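Local coordinates for protein-S-isoprenylcysteine O-methyltransferase (Tribolium castaneum, PDB 5V7P) that catalyses transfer of a methyl group from S-adenosyl-L-methionine to the carboxylate of isoprenylated C-terminal cysteines, as an integral membrane enzyme of the endoplasmic reticulum, at residues Leu172-Ala176 with Pro210-Trp215; Val98-Phe102 with Trp215-Ser219; Ala180-Phe184 with Asp195-Val199. All blocks are in the same frame, centred on the assembly; numbering follows the deposited sequence.

Contact 1 of 3, residues Leu172-Ala176 with Pro210-Trp215. With SAH (S-adenosyl-L-homocysteine), chain C; MPG ([(Z)-octadec-9-enyl] (2R)-2,3-bis(oxidanyl)propanoate), chain B; MPG ([(Z)-octadec-9-enyl] (2R)-2,3-bis(oxidanyl)propanoate), chain R.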
loop_
_atom_site.group_PDB
_atom_site.type_symbol
_atom_site.label_atom_id
_atom_site.label_comp_id
_atom_site.label_asym_id
_atom_site.label_seq_id
_atom_site.Cartn_x
_atom_site.Cartn_y
_atom_site.Cartn_z
ATOM N N LEU A 172 0.039 -1.319 -16.133
ATOM C CA LEU A 172 -0.862 -2.407 -15.770
ATOM C C LEU A 172 -1.689 -2.037 -14.547
ATOM O O LEU A 172 -2.912 -2.218 -14.527
ATOM C CB LEU A 172 -0.061 -3.684 -15.500
ATOM C CG LEU A 172 -0.737 -5.040 -15.747
ATOM C CD1 LEU A 172 -0.093 -6.115 -14.881
ATOM C CD2 LEU A 172 -2.243 -5.007 -15.522
ATOM N N ARG A 173 -1.030 -1.499 -13.518
ATOM C CA ARG A 173 -1.703 -1.192 -12.261
ATOM C C ARG A 173 -2.807 -0.161 -12.464
ATOM O O ARG A 173 -3.968 -0.391 -12.102
ATOM C CB ARG A 173 -0.676 -0.692 -11.240
ATOM C CG ARG A 173 -1.264 -0.268 -9.901
ATOM C CD ARG A 173 -0.883 -1.225 -8.806
ATOM N NE ARG A 173 -1.878 -1.235 -7.736
ATOM C CZ ARG A 173 -1.839 -0.466 -6.653
ATOM N NH1 ARG A 173 -2.803 -0.551 -5.747
ATOM N NH2 ARG A 173 -0.839 0.383 -6.467
ATOM N N LYS A 174 -2.457 0.994 -13.032
ATOM C CA LYS A 174 -3.423 2.082 -13.149
ATOM C C LYS A 174 -4.568 1.713 -14.085
ATOM O O LYS A 174 -5.719 2.096 -13.844
ATOM C CB LYS A 174 -2.724 3.356 -13.617
ATOM C CG LYS A 174 -2.279 4.267 -12.480
ATOM C CD LYS A 174 -1.359 3.551 -11.497
ATOM C CE LYS A 174 -0.994 4.452 -10.331
ATOM N NZ LYS A 174 -0.080 3.777 -9.362
ATOM N N THR A 175 -4.278 0.972 -15.156
ATOM C CA THR A 175 -5.351 0.495 -16.023
ATOM C C THR A 175 -6.334 -0.366 -15.245
ATOM O O THR A 175 -7.553 -0.227 -15.402
ATOM C CB THR A 175 -4.773 -0.285 -17.203
ATOM O OG1 THR A 175 -3.928 -1.336 -16.722
ATOM C CG2 THR A 175 -3.983 0.638 -18.114
ATOM N N ALA A 176 -5.824 -1.260 -14.396
ATOM C CA ALA A 176 -6.704 -2.092 -13.582
ATOM C C ALA A 176 -7.612 -1.239 -12.704
ATOM O O ALA A 176 -8.814 -1.506 -12.601
ATOM C CB ALA A 176 -5.873 -3.048 -12.725
ATOM N N PRO A 210 -4.840 -7.959 -11.601
ATOM C CA PRO A 210 -3.859 -7.207 -12.399
ATOM C C PRO A 210 -3.200 -6.064 -11.644
ATOM O O PRO A 210 -2.055 -5.713 -11.957
ATOM C CB PRO A 210 -4.691 -6.697 -13.585
ATOM C CG PRO A 210 -6.098 -6.673 -13.080
ATOM C CD PRO A 210 -6.209 -7.822 -12.126
ATOM N N SER A 211 -3.881 -5.463 -10.665
ATOM C CA SER A 211 -3.254 -4.386 -9.907
ATOM C C SER A 211 -2.147 -4.926 -9.008
ATOM O O SER A 211 -1.121 -4.266 -8.816
ATOM C CB SER A 211 -4.302 -3.629 -9.088
ATOM O OG SER A 211 -4.472 -4.191 -7.798
ATOM N N TYR A 212 -2.324 -6.132 -8.462
ATOM C CA TYR A 212 -1.254 -6.742 -7.679
ATOM C C TYR A 212 -0.123 -7.234 -8.571
ATOM O O TYR A 212 1.044 -7.206 -8.162
ATOM C CB TYR A 212 -1.805 -7.893 -6.835
ATOM C CG TYR A 212 -2.889 -7.489 -5.853
ATOM C CD1 TYR A 212 -3.062 -6.162 -5.477
ATOM C CD2 TYR A 212 -3.740 -8.439 -5.305
ATOM C CE1 TYR A 212 -4.053 -5.796 -4.583
ATOM C CE2 TYR A 212 -4.726 -8.082 -4.410
ATOM C CZ TYR A 212 -4.879 -6.760 -4.053
ATOM O OH TYR A 212 -5.864 -6.397 -3.165
ATOM N N VAL A 213 -0.441 -7.685 -9.787
ATOM C CA VAL A 213 0.603 -8.071 -10.733
ATOM C C VAL A 213 1.488 -6.874 -11.052
ATOM O O VAL A 213 2.722 -6.958 -11.011
ATOM C CB VAL A 213 -0.020 -8.663 -12.011
ATOM C CG1 VAL A 213 1.049 -8.943 -13.063
ATOM C CG2 VAL A 213 -0.778 -9.937 -11.696
ATOM N N GLY A 214 0.869 -5.740 -11.384
ATOM C CA GLY A 214 1.645 -4.539 -11.647
ATOM C C GLY A 214 2.454 -4.102 -10.442
ATOM O O GLY A 214 3.634 -3.768 -10.560
ATOM N N TRP A 215 1.831 -4.111 -9.262
ATOM C CA TRP A 215 2.544 -3.748 -8.044
ATOM C C TRP A 215 3.692 -4.713 -7.775
ATOM O O TRP A 215 4.795 -4.292 -7.407
ATOM C CB TRP A 215 1.567 -3.726 -6.869
ATOM C CG TRP A 215 2.023 -2.908 -5.703
ATOM C CD1 TRP A 215 3.309 -2.599 -5.367
ATOM C CD2 TRP A 215 1.191 -2.284 -4.718
ATOM N NE1 TRP A 215 3.329 -1.826 -4.233
ATOM C CE2 TRP A 215 2.041 -1.618 -3.814
ATOM C CE3 TRP A 215 -0.191 -2.227 -4.511
ATOM C CZ2 TRP A 215 1.556 -0.902 -2.722
ATOM C CZ3 TRP A 215 -0.671 -1.517 -3.427
ATOM C CH2 TRP A 215 0.199 -0.865 -2.545
HETATM N N SAH C . -7.237 -7.808 -6.569
HETATM C CA SAH C . -7.655 -6.884 -7.614
HETATM C CB SAH C . -8.316 -5.653 -7.004
HETATM C CG SAH C . -7.513 -4.986 -5.891
HETATM S SD SAH C . -8.485 -3.701 -5.061
HETATM C C SAH C . -6.469 -6.467 -8.480
HETATM O O SAH C . -5.311 -6.675 -8.116
HETATM O OXT SAH C . -6.636 -5.910 -9.567
HETATM C "C5'" SAH C . -9.208 -4.825 -3.831
HETATM C "C4'" SAH C . -10.728 -4.900 -3.896
HETATM O "O4'" SAH C . -11.143 -5.243 -5.202
HETATM C "C3'" SAH C . -11.249 -5.975 -2.953
HETATM O "O3'" SAH C . -12.136 -5.421 -2.009
HETATM C "C2'" SAH C . -11.953 -6.988 -3.833
HETATM O "O2'" SAH C . -13.195 -7.365 -3.284
HETATM C "C1'" SAH C . -12.107 -6.279 -5.176
HETATM N N9 SAH C . -11.916 -7.168 -6.340
HETATM C C8 SAH C . -10.896 -8.058 -6.559
HETATM N N7 SAH C . -11.090 -8.660 -7.753
HETATM C C5 SAH C . -12.218 -8.164 -8.302
HETATM C C6 SAH C . -12.869 -8.430 -9.497
HETATM N N6 SAH C . -12.385 -9.327 -10.351
HETATM N N1 SAH C . -14.031 -7.752 -9.790
HETATM C C2 SAH C . -14.538 -6.822 -8.909
HETATM N N3 SAH C . -13.886 -6.565 -7.725
HETATM C C4 SAH C . -12.745 -7.226 -7.428
HETATM C C2 MPG B . 9.739 -3.135 0.237
HETATM C C3 MPG B . 9.371 -4.078 -0.902
HETATM C C4 MPG B . 7.880 -4.403 -0.896
HETATM C C5 MPG B . 7.523 -5.104 -2.187
HETATM C C6 MPG B . 6.078 -5.568 -2.114
HETATM C C7 MPG B . 5.088 -4.409 -2.035
HETATM C C8 MPG B . 3.966 -4.849 -1.111
HETATM C C9 MPG B . 2.767 -3.927 -1.314
HETATM C C10 MPG B . 2.331 -3.091 -0.400
HETATM C C11 MPG B . 2.970 -2.943 0.982
HETATM C C12 MPG B . 2.774 -1.517 1.473
HETATM C C13 MPG B . 1.307 -1.260 1.796
HETATM C C14 MPG B . 1.073 0.243 1.766
HETATM C C15 MPG B . -0.310 0.570 2.325
HETATM C C16 MPG B . -0.203 1.638 3.411
HETATM O O1 MPG B . 9.862 -0.963 -0.711
HETATM C C1 MPG B . 9.065 -1.771 0.093
HETATM C CXD MPG B . 9.924 0.549 -2.712
HETATM O O2 MPG B . 10.218 0.221 -4.040
HETATM C C21 MPG B . 11.202 1.051 -2.025
HETATM O O3 MPG B . 12.313 0.812 -2.842
HETATM O O4 MPG B . 8.579 -1.375 -2.519
HETATM C CX3 MPG B . 9.385 -0.682 -1.993
HETATM C C2 MPG R . -7.864 -3.087 -22.301
HETATM C C3 MPG R . -6.621 -2.248 -22.018
HETATM C C4 MPG R . -5.409 -2.953 -22.618
HETATM C C5 MPG R . -4.157 -2.115 -22.372
HETATM C C6 MPG R . -3.578 -2.425 -20.994
HETATM C C7 MPG R . -2.122 -1.965 -20.935
HETATM C C8 MPG R . -1.443 -2.592 -19.725
HETATM C C9 MPG R . 0.077 -2.503 -19.903
HETATM C C10 MPG R . 0.918 -3.497 -19.694
HETATM C C11 MPG R . 0.522 -4.901 -19.232
HETATM C C12 MPG R . 1.095 -5.932 -20.196
HETATM C C13 MPG R . 2.610 -5.997 -20.022
HETATM O O1 MPG R . -10.150 -2.767 -22.853
HETATM C C1 MPG R . -9.120 -2.258 -22.054
HETATM C CXD MPG R . -12.600 -2.620 -23.464
HETATM O O2 MPG R . -13.048 -3.937 -23.308
HETATM C C21 MPG R . -12.125 -2.413 -24.901
HETATM O O3 MPG R . -13.051 -2.982 -25.786
HETATM O O4 MPG R . -11.642 -1.809 -21.469
HETATM C CX3 MPG R . -11.441 -2.356 -22.502
#

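Contact 2 of 3, residues Val98-Phe102 with Trp215-Ser219. With MPG ([(Z)-octadec-9-enyl] (2R)-2,3-bis(oxidanyl)propanoate), chain B; D10 (decane), chain G.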
loop_
_atom_site.group_PDB
_atom_site.type_symbol
_atom_site.label_atom_id
_atom_site.label_comp_id
_atom_site.label_asym_id
_atom_site.label_seq_id
_atom_site.Cartn_x
_atom_site.Cartn_y
_atom_site.Cartn_z
ATOM N N VAL A 98 10.635 7.484 -9.994
ATOM C CA VAL A 98 9.676 6.389 -10.120
ATOM C C VAL A 98 8.846 6.264 -8.850
ATOM O O VAL A 98 7.626 6.067 -8.900
ATOM C CB VAL A 98 10.417 5.079 -10.450
ATOM C CG1 VAL A 98 9.544 3.853 -10.185
ATOM C CG2 VAL A 98 10.873 5.086 -11.904
ATOM N N MET A 99 9.495 6.374 -7.691
ATOM C CA MET A 99 8.786 6.250 -6.424
ATOM C C MET A 99 7.770 7.369 -6.250
ATOM O O MET A 99 6.627 7.125 -5.846
ATOM C CB MET A 99 9.791 6.261 -5.274
ATOM C CG MET A 99 10.745 5.081 -5.284
ATOM S SD MET A 99 10.025 3.626 -4.514
ATOM C CE MET A 99 9.976 4.158 -2.802
ATOM N N ALA A 100 8.170 8.607 -6.546
ATOM C CA ALA A 100 7.267 9.738 -6.371
ATOM C C ALA A 100 6.057 9.625 -7.287
ATOM O O ALA A 100 4.925 9.892 -6.869
ATOM C CB ALA A 100 8.014 11.047 -6.628
ATOM N N LEU A 101 6.274 9.231 -8.544
ATOM C CA LEU A 101 5.157 9.102 -9.475
ATOM C C LEU A 101 4.208 7.992 -9.046
ATOM O O LEU A 101 2.986 8.128 -9.181
ATOM C CB LEU A 101 5.674 8.851 -10.892
ATOM C CG LEU A 101 6.194 10.065 -11.669
ATOM C CD1 LEU A 101 6.689 9.640 -13.045
ATOM C CD2 LEU A 101 5.124 11.147 -11.809
ATOM N N PHE A 102 4.745 6.887 -8.528
ATOM C CA PHE A 102 3.887 5.797 -8.079
ATOM C C PHE A 102 2.911 6.276 -7.013
ATOM O O PHE A 102 1.695 6.091 -7.137
ATOM C CB PHE A 102 4.729 4.643 -7.538
ATOM C CG PHE A 102 3.911 3.553 -6.905
ATOM C CD1 PHE A 102 3.410 2.516 -7.671
ATOM C CD2 PHE A 102 3.630 3.577 -5.547
ATOM C CE1 PHE A 102 2.651 1.517 -7.096
ATOM C CE2 PHE A 102 2.870 2.580 -4.966
ATOM C CZ PHE A 102 2.379 1.549 -5.742
ATOM N N TRP A 215 1.831 -4.111 -9.262
ATOM C CA TRP A 215 2.544 -3.748 -8.044
ATOM C C TRP A 215 3.692 -4.713 -7.775
ATOM O O TRP A 215 4.795 -4.292 -7.407
ATOM C CB TRP A 215 1.567 -3.726 -6.869
ATOM C CG TRP A 215 2.023 -2.908 -5.703
ATOM C CD1 TRP A 215 3.309 -2.599 -5.367
ATOM C CD2 TRP A 215 1.191 -2.284 -4.718
ATOM N NE1 TRP A 215 3.329 -1.826 -4.233
ATOM C CE2 TRP A 215 2.041 -1.618 -3.814
ATOM C CE3 TRP A 215 -0.191 -2.227 -4.511
ATOM C CZ2 TRP A 215 1.556 -0.902 -2.722
ATOM C CZ3 TRP A 215 -0.671 -1.517 -3.427
ATOM C CH2 TRP A 215 0.199 -0.865 -2.545
ATOM N N PHE A 216 3.452 -6.012 -7.968
ATOM C CA PHE A 216 4.472 -7.022 -7.707
ATOM C C PHE A 216 5.726 -6.770 -8.535
ATOM O O PHE A 216 6.837 -6.684 -7.996
ATOM C CB PHE A 216 3.898 -8.413 -7.996
ATOM C CG PHE A 216 4.890 -9.534 -7.836
ATOM C CD1 PHE A 216 5.377 -9.874 -6.586
ATOM C CD2 PHE A 216 5.317 -10.262 -8.933
ATOM C CE1 PHE A 216 6.282 -10.907 -6.433
ATOM C CE2 PHE A 216 6.222 -11.298 -8.787
ATOM C CZ PHE A 216 6.704 -11.620 -7.534
ATOM N N TYR A 217 5.569 -6.646 -9.853
ATOM C CA TYR A 217 6.734 -6.462 -10.712
ATOM C C TYR A 217 7.318 -5.063 -10.582
ATOM O O TYR A 217 8.540 -4.898 -10.658
ATOM C CB TYR A 217 6.367 -6.760 -12.163
ATOM C CG TYR A 217 6.226 -8.239 -12.424
ATOM C CD1 TYR A 217 7.337 -9.072 -12.388
ATOM C CD2 TYR A 217 4.990 -8.806 -12.688
ATOM C CE1 TYR A 217 7.220 -10.426 -12.613
ATOM C CE2 TYR A 217 4.863 -10.162 -12.916
ATOM C CZ TYR A 217 5.983 -10.966 -12.877
ATOM O OH TYR A 217 5.872 -12.317 -13.103
ATOM N N TRP A 218 6.473 -4.052 -10.380
ATOM C CA TRP A 218 6.981 -2.706 -10.144
ATOM C C TRP A 218 7.938 -2.690 -8.961
ATOM O O TRP A 218 9.032 -2.121 -9.039
ATOM C CB TRP A 218 5.819 -1.741 -9.909
ATOM C CG TRP A 218 6.258 -0.351 -9.558
ATOM C CD1 TRP A 218 6.518 0.668 -10.424
ATOM C CD2 TRP A 218 6.485 0.175 -8.242
ATOM N NE1 TRP A 218 6.892 1.795 -9.734
ATOM C CE2 TRP A 218 6.881 1.518 -8.393
ATOM C CE3 TRP A 218 6.388 -0.359 -6.953
ATOM C CZ2 TRP A 218 7.180 2.335 -7.305
ATOM C CZ3 TRP A 218 6.686 0.454 -5.874
ATOM C CH2 TRP A 218 7.079 1.786 -6.058
ATOM N N SER A 219 7.546 -3.325 -7.854
ATOM C CA SER A 219 8.383 -3.294 -6.660
ATOM C C SER A 219 9.731 -3.955 -6.915
ATOM O O SER A 219 10.773 -3.444 -6.489
ATOM C CB SER A 219 7.669 -3.977 -5.497
ATOM O OG SER A 219 7.453 -5.358 -5.751
HETATM C C2 MPG B . 9.739 -3.135 0.237
HETATM C C3 MPG B . 9.371 -4.078 -0.902
HETATM C C4 MPG B . 7.880 -4.403 -0.896
HETATM C C5 MPG B . 7.523 -5.104 -2.187
HETATM C C6 MPG B . 6.078 -5.568 -2.114
HETATM C C7 MPG B . 5.088 -4.409 -2.035
HETATM C C8 MPG B . 3.966 -4.849 -1.111
HETATM C C9 MPG B . 2.767 -3.927 -1.314
HETATM C C10 MPG B . 2.331 -3.091 -0.400
HETATM C C11 MPG B . 2.970 -2.943 0.982
HETATM C C12 MPG B . 2.774 -1.517 1.473
HETATM C C13 MPG B . 1.307 -1.260 1.796
HETATM C C14 MPG B . 1.073 0.243 1.766
HETATM C C15 MPG B . -0.310 0.570 2.325
HETATM C C16 MPG B . -0.203 1.638 3.411
HETATM O O1 MPG B . 9.862 -0.963 -0.711
HETATM C C1 MPG B . 9.065 -1.771 0.093
HETATM C CXD MPG B . 9.924 0.549 -2.712
HETATM O O2 MPG B . 10.218 0.221 -4.040
HETATM C C21 MPG B . 11.202 1.051 -2.025
HETATM O O3 MPG B . 12.313 0.812 -2.842
HETATM O O4 MPG B . 8.579 -1.375 -2.519
HETATM C CX3 MPG B . 9.385 -0.682 -1.993
HETATM C C1 D10 G . -3.256 -19.057 -10.708
HETATM C C2 D10 G . -1.867 -19.092 -11.335
HETATM C C3 D10 G . -1.603 -17.762 -12.035
HETATM C C4 D10 G . -0.111 -17.623 -12.331
HETATM C C5 D10 G . 0.065 -16.754 -13.572
HETATM C C6 D10 G . 1.533 -16.363 -13.724
HETATM C C7 D10 G . 1.831 -16.091 -15.198
HETATM C C8 D10 G . 2.911 -15.018 -15.315
HETATM C C9 D10 G . 2.251 -13.647 -15.431
HETATM C C10 D10 G . 3.156 -12.590 -14.805
HETATM O O HOH W 1 6.375 4.541 -10.475
#

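Contact 3 of 3, residues Ala180-Phe184 with Asp195-Val199. With SAH (S-adenosyl-L-homocysteine), chain C.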
loop_
_atom_site.group_PDB
_atom_site.type_symbol
_atom_site.label_atom_id
_atom_site.label_comp_id
_atom_site.label_asym_id
_atom_site.label_seq_id
_atom_site.Cartn_x
_atom_site.Cartn_y
_atom_site.Cartn_z
ATOM N N ALA A 180 -11.577 -1.378 -13.021
ATOM C CA ALA A 180 -12.403 -1.798 -11.898
ATOM C C ALA A 180 -13.349 -0.705 -11.424
ATOM O O ALA A 180 -14.356 -1.015 -10.780
ATOM C CB ALA A 180 -11.517 -2.243 -10.735
ATOM N N GLY A 181 -13.046 0.556 -11.714
ATOM C CA GLY A 181 -13.942 1.630 -11.329
ATOM C C GLY A 181 -14.094 1.713 -9.826
ATOM O O GLY A 181 -13.132 1.559 -9.066
ATOM N N SER A 182 -15.328 1.954 -9.381
ATOM C CA SER A 182 -15.621 1.982 -7.955
ATOM C C SER A 182 -15.556 0.602 -7.311
ATOM O O SER A 182 -15.705 0.507 -6.088
ATOM C CB SER A 182 -16.998 2.605 -7.718
ATOM O OG SER A 182 -17.985 1.986 -8.524
ATOM N N ASN A 183 -15.346 -0.463 -8.087
ATOM C CA ASN A 183 -15.121 -1.783 -7.513
ATOM C C ASN A 183 -13.713 -1.947 -6.957
ATOM O O ASN A 183 -13.465 -2.905 -6.215
ATOM C CB ASN A 183 -15.381 -2.871 -8.559
ATOM C CG ASN A 183 -16.733 -2.728 -9.225
ATOM O OD1 ASN A 183 -17.763 -3.063 -8.641
ATOM N ND2 ASN A 183 -16.736 -2.235 -10.459
ATOM N N PHE A 184 -12.790 -1.052 -7.301
ATOM C CA PHE A 184 -11.457 -1.070 -6.720
ATOM C C PHE A 184 -11.490 -0.457 -5.327
ATOM O O PHE A 184 -12.365 0.349 -4.999
ATOM C CB PHE A 184 -10.470 -0.302 -7.604
ATOM C CG PHE A 184 -9.028 -0.487 -7.211
ATOM C CD1 PHE A 184 -8.297 -1.559 -7.697
ATOM C CD2 PHE A 184 -8.405 0.410 -6.358
ATOM C CE1 PHE A 184 -6.974 -1.735 -7.337
ATOM C CE2 PHE A 184 -7.080 0.237 -5.995
ATOM C CZ PHE A 184 -6.365 -0.836 -6.487
ATOM N N ASP A 195 -23.518 -1.934 -4.776
ATOM C CA ASP A 195 -23.114 -1.568 -6.128
ATOM C C ASP A 195 -21.871 -2.322 -6.583
ATOM O O ASP A 195 -21.331 -2.017 -7.653
ATOM C CB ASP A 195 -22.859 -0.062 -6.213
ATOM C CG ASP A 195 -21.744 0.391 -5.295
ATOM O OD1 ASP A 195 -21.820 0.108 -4.081
ATOM O OD2 ASP A 195 -20.782 1.014 -5.791
ATOM N N HIS A 196 -21.404 -3.292 -5.806
ATOM C CA HIS A 196 -20.184 -4.016 -6.132
ATOM C C HIS A 196 -20.502 -5.125 -7.130
ATOM O O HIS A 196 -21.302 -6.021 -6.838
ATOM C CB HIS A 196 -19.559 -4.587 -4.861
ATOM C CG HIS A 196 -18.185 -5.145 -5.059
ATOM N ND1 HIS A 196 -17.467 -5.725 -4.037
ATOM C CD2 HIS A 196 -17.396 -5.207 -6.157
ATOM C CE1 HIS A 196 -16.297 -6.126 -4.497
ATOM N NE2 HIS A 196 -16.228 -5.824 -5.781
ATOM N N VAL A 197 -19.876 -5.063 -8.305
ATOM C CA VAL A 197 -20.100 -6.037 -9.362
ATOM C C VAL A 197 -18.771 -6.692 -9.712
ATOM O O VAL A 197 -17.692 -6.166 -9.428
ATOM C CB VAL A 197 -20.738 -5.402 -10.616
ATOM C CG1 VAL A 197 -22.118 -4.848 -10.287
ATOM C CG2 VAL A 197 -19.841 -4.306 -11.186
ATOM N N LEU A 198 -18.865 -7.862 -10.334
ATOM C CA LEU A 198 -17.680 -8.597 -10.748
ATOM C C LEU A 198 -17.150 -8.049 -12.066
ATOM O O LEU A 198 -17.911 -7.779 -12.999
ATOM C CB LEU A 198 -17.996 -10.086 -10.881
ATOM C CG LEU A 198 -16.849 -10.990 -11.337
ATOM C CD1 LEU A 198 -15.649 -10.876 -10.409
ATOM C CD2 LEU A 198 -17.321 -12.435 -11.425
ATOM N N VAL A 199 -15.832 -7.891 -12.136
ATOM C CA VAL A 199 -15.141 -7.338 -13.294
ATOM C C VAL A 199 -14.317 -8.461 -13.907
ATOM O O VAL A 199 -13.466 -9.054 -13.233
ATOM C CB VAL A 199 -14.247 -6.147 -12.909
ATOM C CG1 VAL A 199 -13.550 -5.572 -14.142
ATOM C CG2 VAL A 199 -15.065 -5.073 -12.200
HETATM N N SAH C . -7.237 -7.808 -6.569
HETATM C CA SAH C . -7.655 -6.884 -7.614
HETATM C CB SAH C . -8.316 -5.653 -7.004
HETATM C CG SAH C . -7.513 -4.986 -5.891
HETATM S SD SAH C . -8.485 -3.701 -5.061
HETATM C C SAH C . -6.469 -6.467 -8.480
HETATM O O SAH C . -5.311 -6.675 -8.116
HETATM O OXT SAH C . -6.636 -5.910 -9.567
HETATM C "C5'" SAH C . -9.208 -4.825 -3.831
HETATM C "C4'" SAH C . -10.728 -4.900 -3.896
HETATM O "O4'" SAH C . -11.143 -5.243 -5.202
HETATM C "C3'" SAH C . -11.249 -5.975 -2.953
HETATM O "O3'" SAH C . -12.136 -5.421 -2.009
HETATM C "C2'" SAH C . -11.953 -6.988 -3.833
HETATM O "O2'" SAH C . -13.195 -7.365 -3.284
HETATM C "C1'" SAH C . -12.107 -6.279 -5.176
HETATM N N9 SAH C . -11.916 -7.168 -6.340
HETATM C C8 SAH C . -10.896 -8.058 -6.559
HETATM N N7 SAH C . -11.090 -8.660 -7.753
HETATM C C5 SAH C . -12.218 -8.164 -8.302
HETATM C C6 SAH C . -12.869 -8.430 -9.497
HETATM N N6 SAH C . -12.385 -9.327 -10.351
HETATM N N1 SAH C . -14.031 -7.752 -9.790
HETATM C C2 SAH C . -14.538 -6.822 -8.909
HETATM N N3 SAH C . -13.886 -6.565 -7.725
HETATM C C4 SAH C . -12.745 -7.226 -7.428
HETATM O O HOH W 2 -18.905 -0.882 -7.364
#

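Contact 1 of 3, residues Leu172-Ala176 with Pro210-Trp215
R173 reaches across the turn of S211 to lay its guanidinium on the indole of W215. The axes of segments 172-176 and 210-215 approach to 7.5 Å and run nearly antiparallel (158°). From CB, CG stands anti to the backbone N (chi1 177°), and a bend at chi2 then turns the chain along the second helix, where CD packs on the carbonyl of S211, 3.1 Å from S211 O. NE passes the same oxygen at an angle too poor for a hydrogen bond; that carbonyl accepts from W215 N instead. Beyond it CZ lies 3.2 Å from W215 CE3, which sits over the centre of the guanidinium face, the planes 28° apart. NH1 and NH2 both lie over the six-membered ring of W215, NH1 near CZ3 and NH2 near CE3, and NH2 also forms a salt bridge with E106. The other face of the indole carries the alkenyl chain of a lipid, with W215 CZ2 3.3 Å from its C10. One residue earlier, L172 spreads its two methyls over the first turn: CD2 meets P210 CB at 3.5 Å, and CD1 rests against V213. A176 CB backs P210 CG, and at G214 a side chain would run into the R173 backbone. The same turn binds S-adenosyl-L-homocysteine: S211 OG and Y212 N both donate to its carboxylate O, the former at 2.6 Å, while S211 N donates to OXT. The pair thus joins helices 156-180 and 210-225, with helix 203-206 covering P210 and A176 and helix 90-113 touching R173.

Contact 2 of 3, residues Val98-Phe102 with Trp215-Ser219
A water links W218 NE1 to V98 O: it accepts from the indole N-H with W218 NE1 2.9 Å away and donates to the carbonyl oxygen of V98. This bridge gives the indole nitrogen a polar partner within an otherwise apolar interface, and the bond from W218 NE1 probably helps to hold the N-H edge turned to helix 90-113. V98 CG1 packs beside the same nitrogen. On one face of W218 lies F102, whose ring is stacked on the six-membered ring with centroids 4.0 Å apart and planes at 20°. The overlap starts close to the backbone, for F102 CB is 3.4 Å from W218 CZ2. With CG anti to the backbone N (chi1 173°), F102 spans the distance between the helices, which large side chains occupy; the axes of the two short segments come no nearer than 12.8 Å. F102, W215 and W218 form an aromatic cluster between transmembrane helices 90-113 and 210-225. At its far end F102 turns an edge to W215, CZ approaching W215 CE2 at 3.7 Å with the planes 55° apart. M99 closes another side of W218 by a Met-aromatic contact, its SD 3.8 Å from W218 CH2 and oblique to the ring. Bends at chi2 and chi3 fold the M99 chain so that SD and CE also touch the glycerate head of the bound lipid. The tail of that molecule runs past S219 CB, whose OG is turned back to donate to F216 O.

Contact 3 of 3, residues Ala180-Phe184 with Asp195-Val199
N183 holds its CG anti to its own carbonyl carbon (chi1 -52°), and the amide turned by chi2 of -76° sets OD1 toward V197 and ND2 toward A180. OD1 accepts from V197 N at 2.9 Å in a nearly straight bond, 171° at the hydrogen, the donor tilted from the carbonyl plane. ND2 donates to A180 O at 2.7 Å; N183 N reaches the same oxygen from the opposite face of its plane, so the end of helix 156-180 is gripped twice. The bonds of OD1 and ND2 together probably fix the orientation of the amide. ND2 also lies against V199 CG2, and a water lies among D195 O (2.7 Å), N183 OD1 and S182 OG. Replacing N183 by an alanine would probably leave V197 N without its acceptor and let the 195-199 loop drift from the helix end. That loop reads the adenine of S-adenosyl-L-homocysteine: H196 NE2 donates to its N3 at 3.1 Å, V199 N donates to its N1, and V199 O accepts from its N6. F184 CE1 lies 3.4 Å from its SD. These two loop segments, probably cytoplasmic, form the adenine-binding end of the S-adenosyl-L-methionine site of this isoprenylcysteine methyltransferase, with F184 at the sulfur.

Contacts 1 and 3 hold opposite ends of one S-adenosyl-L-homocysteine molecule, its carboxylate in contact 1 and its adenine in contact 3, with centres about 15 Å apart. They also touch directly: F184 CE1 lies 3.5 Å from S211 OG, and R173 NH1 is 3.6 Å from F184 CZ. Contact 2 follows contact 1 along helix 210-225, nearer the centre of the chain. The two share W215, have centres about 10 Å apart, and meet where R173 NH2 lies 3.5 Å from F102 CZ; both line the lipid beside W215. Contacts 2 and 3 do not touch, their nearest atoms about 6 Å apart. Contact 1 touches both the lipid and S-adenosyl-L-homocysteine and so lies between the two sites.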